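Local coordinates for acyl-CoA dehydrogenase FadE3 (Mycobacterium smegmatis, PDB 4IV6), which belongs to the acyl-CoA dehydrogenase family of flavoproteins and binds dihydroflavine-adenine dinucleotide within an assembly of four chains, at residues B[12-17]-B[48-53]; B[84-89]-B[250-255]; B[93-98]-B[113-118]. All blocks are in the same frame, centred on the assembly; numbering follows the deposited sequence. Where two conformers were deposited one is given.

Contact 1: B[12-17]-B[48-53]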
ATOM      1  N   GLU B  12      16.870 -12.220  31.243  1.00 29.49           N
ATOM      2  CA  GLU B  12      15.454 -12.577  31.165  1.00 30.03           C
ATOM      3  C   GLU B  12      14.690 -11.893  32.279  1.00 27.51           C
ATOM      4  O   GLU B  12      13.587 -11.392  32.091  1.00 25.52           O
ATOM      5  CB  GLU B  12      15.261 -14.095  31.316  1.00 33.84           C
ATOM      6  CG  GLU B  12      15.903 -14.934  30.235  1.00 37.93           C
ATOM      7  CD  GLU B  12      15.007 -15.172  29.024  1.00 41.14           C
ATOM      8  OE1 GLU B  12      14.269 -14.237  28.618  1.00 43.67           O
ATOM      9  OE2 GLU B  12      15.057 -16.309  28.485  1.00 45.29           O
ATOM     10  N   THR B  13      15.295 -11.901  33.455  1.00 26.82           N
ATOM     11  CA  THR B  13      14.694 -11.306  34.622  1.00 26.14           C
ATOM     12  C   THR B  13      14.449  -9.813  34.433  1.00 24.94           C
ATOM     13  O   THR B  13      13.378  -9.319  34.822  1.00 24.51           O
ATOM     14  CB  THR B  13      15.560 -11.582  35.878  1.00 27.02           C
ATOM     15  OG1 THR B  13      15.519 -12.995  36.177  1.00 27.73           O
ATOM     16  CG2 THR B  13      15.048 -10.803  37.077  1.00 27.01           C
ATOM     17  N   ILE B  14      15.420  -9.089  33.877  1.00 24.62           N
ATOM     18  CA  ILE B  14      15.251  -7.636  33.689  1.00 24.53           C
ATOM     19  C   ILE B  14      14.054  -7.376  32.749  1.00 22.45           C
ATOM     20  O   ILE B  14      13.208  -6.527  33.045  1.00 21.19           O
ATOM     21  CB  ILE B  14      16.546  -6.910  33.235  1.00 26.09           C
ATOM     22  CG1 ILE B  14      16.350  -5.401  33.090  1.00 26.56           C
ATOM     23  CG2 ILE B  14      16.999  -7.327  31.859  1.00 27.22           C
ATOM     24  CD1 ILE B  14      16.050  -4.700  34.393  1.00 28.12           C
ATOM     25  N   VAL B  15      13.953  -8.136  31.662  1.00 22.17           N
ATOM     26  CA  VAL B  15      12.828  -7.981  30.739  1.00 21.71           C
ATOM     27  C   VAL B  15      11.520  -8.203  31.501  1.00 22.30           C
ATOM     28  O   VAL B  15      10.612  -7.387  31.407  1.00 21.58           O
ATOM     29  CB  VAL B  15      12.948  -8.923  29.535  1.00 22.75           C
ATOM     30  CG1 VAL B  15      11.696  -8.823  28.652  1.00 22.86           C
ATOM     31  CG2 VAL B  15      14.189  -8.584  28.712  1.00 22.54           C
ATOM     32  N   LYS B  16      11.449  -9.262  32.320  1.00 23.62           N
ATOM     33  CA  LYS B  16      10.230  -9.540  33.090  1.00 25.02           C
ATOM     34  C   LYS B  16       9.902  -8.460  34.094  1.00 24.31           C
ATOM     35  O   LYS B  16       8.744  -8.103  34.289  1.00 23.88           O
ATOM     36  CB  LYS B  16      10.335 -10.855  33.847  1.00 27.95           C
ATOM     37  CG  LYS B  16      10.394 -12.072  32.952  1.00 30.22           C
ATOM     38  CD  LYS B  16      10.399 -13.322  33.798  1.00 33.33           C
ATOM     39  CE  LYS B  16      11.224 -14.430  33.177  1.00 35.34           C
ATOM     40  NZ  LYS B  16      10.502 -15.022  32.030  1.00 36.77           N
ATOM     41  N   THR B  17      10.938  -7.962  34.752  1.00 24.28           N
ATOM     42  CA  THR B  17      10.790  -6.881  35.709  1.00 24.03           C
ATOM     43  C   THR B  17      10.207  -5.646  35.053  1.00 22.02           C
ATOM     44  O   THR B  17       9.331  -4.996  35.616  1.00 22.29           O
ATOM     45  CB  THR B  17      12.151  -6.556  36.328  1.00 24.64           C
ATOM     46  OG1 THR B  17      12.548  -7.691  37.098  1.00 26.04           O
ATOM     47  CG2 THR B  17      12.078  -5.327  37.242  1.00 25.06           C
ATOM     48  N   LYS B  48      15.036   4.365  37.204  1.00 22.00           N
ATOM     49  CA  LYS B  48      16.394   4.500  37.707  1.00 22.49           C
ATOM     50  C   LYS B  48      16.784   3.330  38.651  1.00 23.88           C
ATOM     51  O   LYS B  48      17.847   2.727  38.481  1.00 23.33           O
ATOM     52  CB  LYS B  48      16.575   5.834  38.409  1.00 23.03           C
ATOM     53  CG  LYS B  48      16.435   7.039  37.500  1.00 22.40           C
ATOM     54  CD  LYS B  48      16.662   8.317  38.279  1.00 23.08           C
ATOM     55  CE  LYS B  48      16.388   9.495  37.388  1.00 23.38           C
ATOM     56  NZ  LYS B  48      16.845  10.752  37.990  1.00 24.04           N
ATOM     57  N   GLU B  49      15.928   3.004  39.612  1.00 25.02           N
ATOM     58  CA  GLU B  49      16.201   1.920  40.573  1.00 27.40           C
ATOM     59  C   GLU B  49      16.354   0.552  39.878  1.00 26.53           C
ATOM     60  O   GLU B  49      17.205  -0.253  40.230  1.00 25.88           O
ATOM     61  CB  GLU B  49      15.077   1.851  41.613  1.00 30.35           C
ATOM     62  CG  GLU B  49      14.938   3.120  42.460  1.00 33.78           C
ATOM     63  CD  GLU B  49      13.588   3.283  43.190  1.00 36.69           C
ATOM     64  OE1 GLU B  49      12.650   2.449  43.023  1.00 37.50           O
ATOM     65  OE2 GLU B  49      13.469   4.300  43.928  1.00 39.97           O
ATOM     66  N   ILE B  50      15.496   0.317  38.894  1.00 26.13           N
ATOM     67  CA  ILE B  50      15.523  -0.895  38.063  0.50 25.88           C
ATOM     68  C   ILE B  50      16.874  -1.050  37.350  1.00 25.30           C
ATOM     69  O   ILE B  50      17.285  -2.148  37.045  1.00 24.90           O
ATOM     70  CB  ILE B  50      14.394  -0.838  36.995  0.50 25.78           C
ATOM     71  CG1 ILE B  50      13.039  -1.105  37.636  0.50 26.34           C
ATOM     72  CG2 ILE B  50      14.604  -1.848  35.869  0.50 25.77           C
ATOM     73  CD1 ILE B  50      11.899  -0.983  36.659  0.50 25.24           C
ATOM     74  N   GLY B  51      17.554   0.066  37.074  1.00 23.82           N
ATOM     75  CA  GLY B  51      18.830   0.038  36.321  1.00 22.96           C
ATOM     76  C   GLY B  51      18.706   0.462  34.845  1.00 21.67           C
ATOM     77  O   GLY B  51      19.650   0.287  34.077  1.00 20.43           O
ATOM     78  N   ILE B  52      17.566   1.033  34.445  1.00 20.94           N
ATOM     79  CA  ILE B  52      17.305   1.345  33.029  1.00 20.46           C
ATOM     80  C   ILE B  52      18.370   2.286  32.413  1.00 19.82           C
ATOM     81  O   ILE B  52      18.746   2.179  31.219  1.00 19.09           O
ATOM     82  CB  ILE B  52      15.907   2.000  32.853  1.00 21.42           C
ATOM     83  CG1 ILE B  52      14.759   1.083  33.278  1.00 22.27           C
ATOM     84  CG2 ILE B  52      15.675   2.462  31.414  1.00 20.61           C
ATOM     85  CD1 ILE B  52      14.655  -0.204  32.494  1.00 22.83           C
ATOM     86  N   PHE B  53      18.856   3.229  33.218  1.00 19.12           N
ATOM     87  CA  PHE B  53      19.810   4.196  32.736  1.00 18.62           C
ATOM     88  C   PHE B  53      21.258   3.689  32.703  1.00 19.19           C
ATOM     89  O   PHE B  53      22.147   4.428  32.260  1.00 19.89           O
ATOM     90  CB  PHE B  53      19.666   5.503  33.535  1.00 19.02           C
ATOM     91  CG  PHE B  53      18.373   6.206  33.262  1.00 18.76           C
ATOM     92  CD1 PHE B  53      17.234   5.883  33.956  1.00 18.94           C
ATOM     93  CD2 PHE B  53      18.295   7.167  32.283  1.00 18.48           C
ATOM     94  CE1 PHE B  53      16.020   6.509  33.680  1.00 18.73           C
ATOM     95  CE2 PHE B  53      17.094   7.798  31.993  1.00 18.50           C
ATOM     96  CZ  PHE B  53      15.958   7.470  32.690  1.00 18.51           C
TER
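Ile-50 meets Ile-14 and Thr-17 where helix 41-50 ends in a Schellman motif beside helix 9-26, two helices of the all-helical N-terminal domain of the acyl-CoA dehydrogenase fold. Read along 48-53, the second segment begins with Lys-48, whose carbonyl O accepts the N-H of Gly-51 (N to O 3.0 Å) and whose NZ is hydrogen-bonded to the carbonyl O of Gly-118. Two positions on, Ile-50 turns its side chain to the other helix. It was modelled in two conformers, so what follows holds for one of them. CG2 stands anti to the backbone N and meets CD1 of Ile-14 at 3.5 Å, the two branched chains meeting at a slant. That methyl of Ile-14 gets so far because CG1 is anti to its own N (chi1 -178°), and it also lies 3.9 Å from the carbonyl O of Ile-50. Beta-branched chains suit this surface seam, since each is stiff and broad, and brings no polar group that would need a partner. Gly-51 then takes positive phi (103°), a backbone conformation that glycine, lacking a CB to press on the carbonyl O of Ile-50, takes without strain. Beyond it the chain drops inward: Ile-52 packs on Val-18 and Val-74, and Phe-53 sets its ring edge-to-face with that of His-92. On the facing helix, Thr-17 presents CG2 to Ile-50 CG1 at 4.3 Å. Its hydroxyl is occupied within its own helix, so a polar residue is tolerated beside the isoleucines: OG1 donates to Thr-13 O at 2.9 Å, from 43° above the carbonyl plane, and that oxygen also receives the N-H of Thr-17.

Contact 2: B[84-89]-B[250-255]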
ATOM      1  N   SER B  84       6.852   7.304  25.558  1.00 14.36           N
ATOM      2  CA  SER B  84       7.631   8.356  26.214  1.00 14.66           C
ATOM      3  C   SER B  84       8.665   7.818  27.233  1.00 14.62           C
ATOM      4  O   SER B  84       9.713   8.435  27.437  1.00 14.34           O
ATOM      5  CB  SER B  84       6.683   9.356  26.910  1.00 14.95           C
ATOM      6  OG  SER B  84       5.843  10.036  25.968  1.00 15.07           O
ATOM      7  N   LEU B  85       8.365   6.716  27.908  1.00 14.91           N
ATOM      8  CA  LEU B  85       9.303   6.173  28.886  1.00 15.22           C
ATOM      9  C   LEU B  85      10.537   5.560  28.213  1.00 15.09           C
ATOM     10  O   LEU B  85      11.664   5.659  28.744  1.00 15.23           O
ATOM     11  CB  LEU B  85       8.613   5.159  29.826  1.00 16.07           C
ATOM     12  CG  LEU B  85       7.431   5.721  30.631  1.00 16.48           C
ATOM     13  CD1 LEU B  85       6.864   4.609  31.511  1.00 17.04           C
ATOM     14  CD2 LEU B  85       7.812   6.917  31.514  1.00 17.20           C
ATOM     15  N   ALA B  86      10.364   4.971  27.034  1.00 14.95           N
ATOM     16  CA  ALA B  86      11.523   4.528  26.253  1.00 14.84           C
ATOM     17  C   ALA B  86      12.300   5.739  25.760  1.00 14.76           C
ATOM     18  O   ALA B  86      13.528   5.765  25.783  1.00 14.60           O
ATOM     19  CB  ALA B  86      11.067   3.657  25.096  1.00 14.98           C
ATOM     20  N   GLY B  87      11.580   6.771  25.356  1.00 15.06           N
ATOM     21  CA  GLY B  87      12.225   8.016  24.868  1.00 15.19           C
ATOM     22  C   GLY B  87      13.061   8.664  25.948  1.00 15.47           C
ATOM     23  O   GLY B  87      14.102   9.261  25.681  1.00 15.49           O
ATOM     24  N   ALA B  88      12.616   8.528  27.188  1.00 15.95           N
ATOM     25  CA  ALA B  88      13.330   9.094  28.334  1.00 16.34           C
ATOM     26  C   ALA B  88      14.749   8.595  28.464  1.00 16.92           C
ATOM     27  O   ALA B  88      15.606   9.315  28.999  1.00 17.23           O
ATOM     28  CB  ALA B  88      12.578   8.789  29.625  1.00 16.81           C
ATOM     29  N   MET B  89      15.011   7.374  28.001  1.00 17.42           N
ATOM     30  CA  MET B  89      16.341   6.747  28.170  1.00 18.82           C
ATOM     31  C   MET B  89      17.143   6.509  26.874  1.00 17.65           C
ATOM     32  O   MET B  89      18.290   6.092  26.934  1.00 17.59           O
ATOM     33  CB  MET B  89      16.229   5.457  29.017  1.00 20.98           C
ATOM     34  CG  MET B  89      15.205   4.432  28.535  1.00 23.13           C
ATOM     35  SD  MET B  89      15.786   3.401  27.165  1.00 30.16           S
ATOM     36  CE  MET B  89      17.144   2.595  27.914  1.00 30.06           C
ATOM     37  N   ALA B 250      13.756   1.482  16.689  1.00 12.00           N
ATOM     38  CA  ALA B 250      13.028   0.327  16.157  1.00 11.92           C
ATOM     39  C   ALA B 250      12.265  -0.406  17.267  1.00 11.96           C
ATOM     40  O   ALA B 250      11.120  -0.802  17.086  1.00 12.06           O
ATOM     41  CB  ALA B 250      13.964  -0.619  15.439  1.00 11.80           C
ATOM     42  N   ALA B 251      12.913  -0.599  18.409  1.00 12.22           N
ATOM     43  CA  ALA B 251      12.283  -1.217  19.583  1.00 12.43           C
ATOM     44  C   ALA B 251      11.119  -0.402  20.130  1.00 12.86           C
ATOM     45  O   ALA B 251      10.124  -0.972  20.569  1.00 12.96           O
ATOM     46  CB  ALA B 251      13.316  -1.434  20.685  1.00 12.72           C
ATOM     47  N   ARG B 252      11.237   0.931  20.143  1.00 13.31           N
ATOM     48  CA  ARG B 252      10.098   1.737  20.502  1.00 14.07           C
ATOM     49  C   ARG B 252       8.899   1.460  19.640  1.00 13.21           C
ATOM     50  O   ARG B 252       7.765   1.432  20.123  1.00 13.06           O
ATOM     51  CB  ARG B 252      10.376   3.221  20.355  1.00 15.74           C
ATOM     52  CG  ARG B 252      10.864   3.871  21.568  1.00 17.54           C
ATOM     53  CD  ARG B 252      10.874   5.379  21.389  1.00 18.91           C
ATOM     54  NE  ARG B 252      12.230   5.822  21.442  1.00 19.95           N
ATOM     55  CZ  ARG B 252      12.629   7.036  21.131  1.00 21.61           C
ATOM     56  NH1 ARG B 252      13.897   7.304  21.246  1.00 22.84           N
ATOM     57  NH2 ARG B 252      11.778   7.967  20.718  1.00 22.12           N
ATOM     58  N   ALA B 253       9.166   1.319  18.349  1.00 12.63           N
ATOM     59  CA  ALA B 253       8.133   1.128  17.363  1.00 12.40           C
ATOM     60  C   ALA B 253       7.526  -0.279  17.491  1.00 12.04           C
ATOM     61  O   ALA B 253       6.313  -0.433  17.435  1.00 11.91           O
ATOM     62  CB  ALA B 253       8.688   1.409  15.963  1.00 12.15           C
ATOM     63  N   THR B 254       8.337  -1.315  17.711  1.00 11.94           N
ATOM     64  CA  THR B 254       7.732  -2.612  17.922  1.00 11.71           C
ATOM     65  C   THR B 254       6.948  -2.676  19.229  1.00 11.77           C
ATOM     66  O   THR B 254       5.988  -3.407  19.317  1.00 11.76           O
ATOM     67  CB  THR B 254       8.711  -3.787  17.851  1.00 11.71           C
ATOM     68  OG1 THR B 254       9.756  -3.628  18.816  1.00 12.08           O
ATOM     69  CG2 THR B 254       9.248  -3.922  16.448  1.00 11.78           C
ATOM     70  N   GLY B 255       7.329  -1.868  20.214  1.00 12.01           N
ATOM     71  CA  GLY B 255       6.640  -1.830  21.497  1.00 12.23           C
ATOM     72  C   GLY B 255       5.287  -1.184  21.355  1.00 12.36           C
ATOM     73  O   GLY B 255       4.282  -1.733  21.829  1.00 12.23           O
TER
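Two departures from the usual staggered torsions carry Arg-252 to Ala-86 and Gly-87. Its first torsion lies at -92°, and after an extended second one the chain bends at chi3 (-115°), which swings the guanidinium round to face the backbone of the neighbouring helix. The aliphatic part does the first touching. CG comes within 3.5 Å of Ala-86 CB, and CD follows at 4.1 Å from the same methyl, so one small side chain bears on the stem of a long one. Further out, the flat head lies against Gly-87: the CA of Gly-87 sits over the centre of one guanidinium face, 3.9 Å from CZ of Arg-252. Glycine suits this place because its bare backbone can meet a flat group broadside. Alanine next to it is equally apt, as the helices come close here, with the CA atoms of Ala-86 and Arg-252 only 6.5 Å apart. No hydrogen bond joins the two segments, and the polar head of this buried arginine is held elsewhere. NH2 makes a salt bridge to Glu-366 and NH1 is hydrogen-bonded to Gln-248 OE1, bonds that would limit rotation of the group while its face rests on Gly-87. The arginine side chain stands about 7 Å from the bound dihydroflavine-adenine dinucleotide. The whole is a close helix-to-helix packing of small residues against an arginine stem, and it joins helix 83-102 of the N-terminal domain to helix 234-270 of the C-terminal helical bundle beside the flavin site of an acyl-CoA dehydrogenase.

Contact 3: B[93-98]-B[113-118]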
ATOM      1  N   THR B  93      21.244   6.438  26.552  1.00 15.57           N
ATOM      2  CA  THR B  93      21.974   5.236  26.128  1.00 16.05           C
ATOM      3  C   THR B  93      23.004   5.529  25.014  1.00 16.10           C
ATOM      4  O   THR B  93      24.146   5.050  25.041  1.00 16.34           O
ATOM      5  CB  THR B  93      21.004   4.144  25.643  1.00 16.05           C
ATOM      6  OG1 THR B  93      19.929   3.978  26.600  1.00 16.05           O
ATOM      7  CG2 THR B  93      21.736   2.844  25.466  1.00 16.56           C
ATOM      8  N   VAL B  94      22.596   6.312  24.037  1.00 15.53           N
ATOM      9  CA  VAL B  94      23.492   6.654  22.946  1.00 15.99           C
ATOM     10  C   VAL B  94      24.709   7.399  23.502  1.00 16.21           C
ATOM     11  O   VAL B  94      25.831   7.084  23.136  1.00 16.32           O
ATOM     12  CB  VAL B  94      22.763   7.456  21.858  1.00 16.21           C
ATOM     13  CG1 VAL B  94      23.729   7.929  20.799  1.00 16.65           C
ATOM     14  CG2 VAL B  94      21.669   6.595  21.214  1.00 16.64           C
ATOM     15  N   VAL B  95      24.494   8.353  24.418  1.00 15.86           N
ATOM     16  CA  VAL B  95      25.628   9.086  25.000  1.00 16.18           C
ATOM     17  C   VAL B  95      26.515   8.144  25.801  1.00 16.70           C
ATOM     18  O   VAL B  95      27.752   8.258  25.734  1.00 16.97           O
ATOM     19  CB  VAL B  95      25.201  10.271  25.899  1.00 15.84           C
ATOM     20  CG1 VAL B  95      26.412  10.921  26.553  1.00 16.11           C
ATOM     21  CG2 VAL B  95      24.426  11.291  25.095  1.00 15.59           C
ATOM     22  N   SER B  96      25.900   7.226  26.564  1.00 17.15           N
ATOM     23  CA  SER B  96      26.648   6.217  27.291  1.00 17.52           C
ATOM     24  C   SER B  96      27.594   5.495  26.335  1.00 18.38           C
ATOM     25  O   SER B  96      28.774   5.326  26.616  1.00 18.51           O
ATOM     26  CB  SER B  96      25.730   5.201  28.007  1.00 17.85           C
ATOM     27  OG  SER B  96      24.896   5.796  28.987  1.00 17.66           O
ATOM     28  N   LYS B  97      27.082   5.071  25.194  1.00 19.20           N
ATOM     29  CA  LYS B  97      27.910   4.363  24.221  1.00 20.29           C
ATOM     30  C   LYS B  97      29.019   5.222  23.626  1.00 19.84           C
ATOM     31  O   LYS B  97      30.142   4.758  23.447  1.00 19.47           O
ATOM     32  CB  LYS B  97      27.012   3.806  23.114  1.00 21.78           C
ATOM     33  CG  LYS B  97      27.723   2.957  22.066  1.00 23.92           C
ATOM     34  CD  LYS B  97      28.056   1.574  22.590  1.00 25.55           C
ATOM     35  CE  LYS B  97      28.614   0.697  21.482  1.00 27.36           C
ATOM     36  NZ  LYS B  97      29.071  -0.619  22.016  1.00 28.32           N
ATOM     37  N   LEU B  98      28.708   6.464  23.264  1.00 19.39           N
ATOM     38  CA  LEU B  98      29.732   7.358  22.745  1.00 19.79           C
ATOM     39  C   LEU B  98      30.900   7.559  23.732  1.00 20.06           C
ATOM     40  O   LEU B  98      32.069   7.570  23.328  1.00 19.73           O
ATOM     41  CB  LEU B  98      29.149   8.714  22.379  1.00 19.35           C
ATOM     42  CG  LEU B  98      28.188   8.688  21.202  1.00 19.37           C
ATOM     43  CD1 LEU B  98      27.647  10.087  20.973  1.00 19.06           C
ATOM     44  CD2 LEU B  98      28.847   8.125  19.953  1.00 20.01           C
ATOM     45  N   PRO B 113      29.614   6.606  35.994  1.00 21.47           N
ATOM     46  CA  PRO B 113      29.030   6.070  37.228  1.00 22.11           C
ATOM     47  C   PRO B 113      27.698   6.716  37.643  1.00 22.27           C
ATOM     48  O   PRO B 113      26.764   6.004  38.005  1.00 22.28           O
ATOM     49  CB  PRO B 113      30.145   6.294  38.278  1.00 23.04           C
ATOM     50  CG  PRO B 113      31.406   6.271  37.473  1.00 23.06           C
ATOM     51  CD  PRO B 113      31.009   7.035  36.212  1.00 22.09           C
ATOM     52  N   ARG B 114      27.583   8.038  37.547  1.00 22.49           N
ATOM     53  CA  ARG B 114      26.331   8.697  37.868  1.00 22.71           C
ATOM     54  C   ARG B 114      25.291   8.538  36.761  1.00 21.27           C
ATOM     55  O   ARG B 114      24.095   8.573  37.025  1.00 21.13           O
ATOM     56  CB  ARG B 114      26.543  10.169  38.149  1.00 24.73           C
ATOM     57  CG  ARG B 114      27.227  10.464  39.468  1.00 26.89           C
ATOM     58  CD  ARG B 114      27.407  11.964  39.579  1.00 29.68           C
ATOM     59  NE  ARG B 114      28.404  12.440  38.615  1.00 31.68           N
ATOM     60  CZ  ARG B 114      28.405  13.645  38.047  1.00 34.85           C
ATOM     61  NH1 ARG B 114      29.385  13.980  37.194  1.00 35.30           N
ATOM     62  NH2 ARG B 114      27.432  14.514  38.312  1.00 34.67           N
ATOM     63  N   MET B 115      25.734   8.344  35.532  1.00 19.93           N
ATOM     64  CA  MET B 115      24.796   8.018  34.448  1.00 19.29           C
ATOM     65  C   MET B 115      24.136   6.656  34.649  1.00 19.40           C
ATOM     66  O   MET B 115      22.949   6.497  34.417  1.00 19.83           O
ATOM     67  CB  MET B 115      25.481   8.084  33.093  1.00 18.50           C
ATOM     68  CG  MET B 115      25.730   9.515  32.652  1.00 18.54           C
ATOM     69  SD  MET B 115      26.656   9.647  31.119  1.00 18.53           S
ATOM     70  CE  MET B 115      25.461   8.961  29.976  1.00 18.59           C
ATOM     71  N   ALA B 116      24.900   5.673  35.094  1.00 20.17           N
ATOM     72  CA  ALA B 116      24.369   4.312  35.248  1.00 20.46           C
ATOM     73  C   ALA B 116      23.229   4.227  36.238  1.00 20.66           C
ATOM     74  O   ALA B 116      22.358   3.385  36.083  1.00 20.71           O
ATOM     75  CB  ALA B 116      25.477   3.355  35.624  1.00 21.27           C
ATOM     76  N   THR B 117      23.233   5.094  37.250  1.00 21.31           N
ATOM     77  CA  THR B 117      22.176   5.128  38.261  1.00 21.89           C
ATOM     78  C   THR B 117      21.028   6.047  37.907  1.00 21.45           C
ATOM     79  O   THR B 117      19.999   6.063  38.580  1.00 21.01           O
ATOM     80  CB  THR B 117      22.716   5.627  39.610  1.00 23.06           C
ATOM     81  OG1 THR B 117      23.220   6.961  39.470  1.00 22.84           O
ATOM     82  CG2 THR B 117      23.808   4.705  40.106  1.00 24.12           C
ATOM     83  N   GLY B 118      21.199   6.822  36.844  1.00 20.76           N
ATOM     84  CA  GLY B 118      20.247   7.848  36.514  1.00 20.50           C
ATOM     85  C   GLY B 118      20.427   9.131  37.311  1.00 21.26           C
ATOM     86  O   GLY B 118      19.698  10.057  37.070  1.00 21.19           O
TER
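No ring, amide or guanidinium face enters the meeting of Met-115 with Val-95 and Ser-96; it is made by a thioether chain, a branched methyl and a hydroxyl, so there is no stacking to orient it. The methyl end of Met-115 does all the touching. CG is anti to the carbonyl carbon (chi1 -74°), the next torsion is extended, and a bend at chi3 (67°) turns CE in toward helix 83-102. There CE lies 3.4 Å from Ser-96 OG and 3.9 Å from Ser-96 N. The hydroxyl is not spent on the methionine: OG of Ser-96 is hydrogen-bonded to His-92 O, one turn back in its own helix, which lets a small polar residue sit buried in a largely apolar place. The same methyl also meets Val-95, whose CG1 stands 4.1 Å from Met-115 CE, with the two side chains crossing at about a right angle. Both Val-95 and Met-115 also pack on Ala-122, so helices 83-102 and 105-116, consecutive in the helical N-terminal domain of the acyl-CoA dehydrogenase fold, close here over the start of strand 122-125. A flexible, unbranched methionine suits the span between backbones, whose CA atoms at Ser-96 and Met-115 are 7.6 Å apart. The helix carrying it is kinked at Pro-113 and Arg-114, whose N atoms make no bond to the turn before; proline, having no N-H, fits that place. Beyond the last turn of this helix the chain turns at Gly-118, whose positive phi (81°) favours glycine, and whose N donates to Met-115 O at 3.0 Å. Thr-117 reaches back with OG1 to Arg-114 O at 3.1 Å, the hydroxyl lying above the carbonyl plane.

Overall arrangement
From the N terminus, contact 1 closes first, bringing the end of helix 41-50 back against helix 9-26. Contact 2 opens later, at helix 83-102, and does not close until helix 234-270, so its loop takes in the strands of the middle domain and joins the N-terminal and C-terminal helical parts. Contact 3 lies wholly within that long loop: it starts further along the same helix 83-102 and closes at helix 105-116. Contact 1 precedes both, yet touches each. Ile-52 and Phe-53 pack on Met-89 of contact 2, while Phe-53 lies beside Met-115 and Gly-118 of contact 3, and Lys-48 CB rests near the carbonyl O of Thr-117.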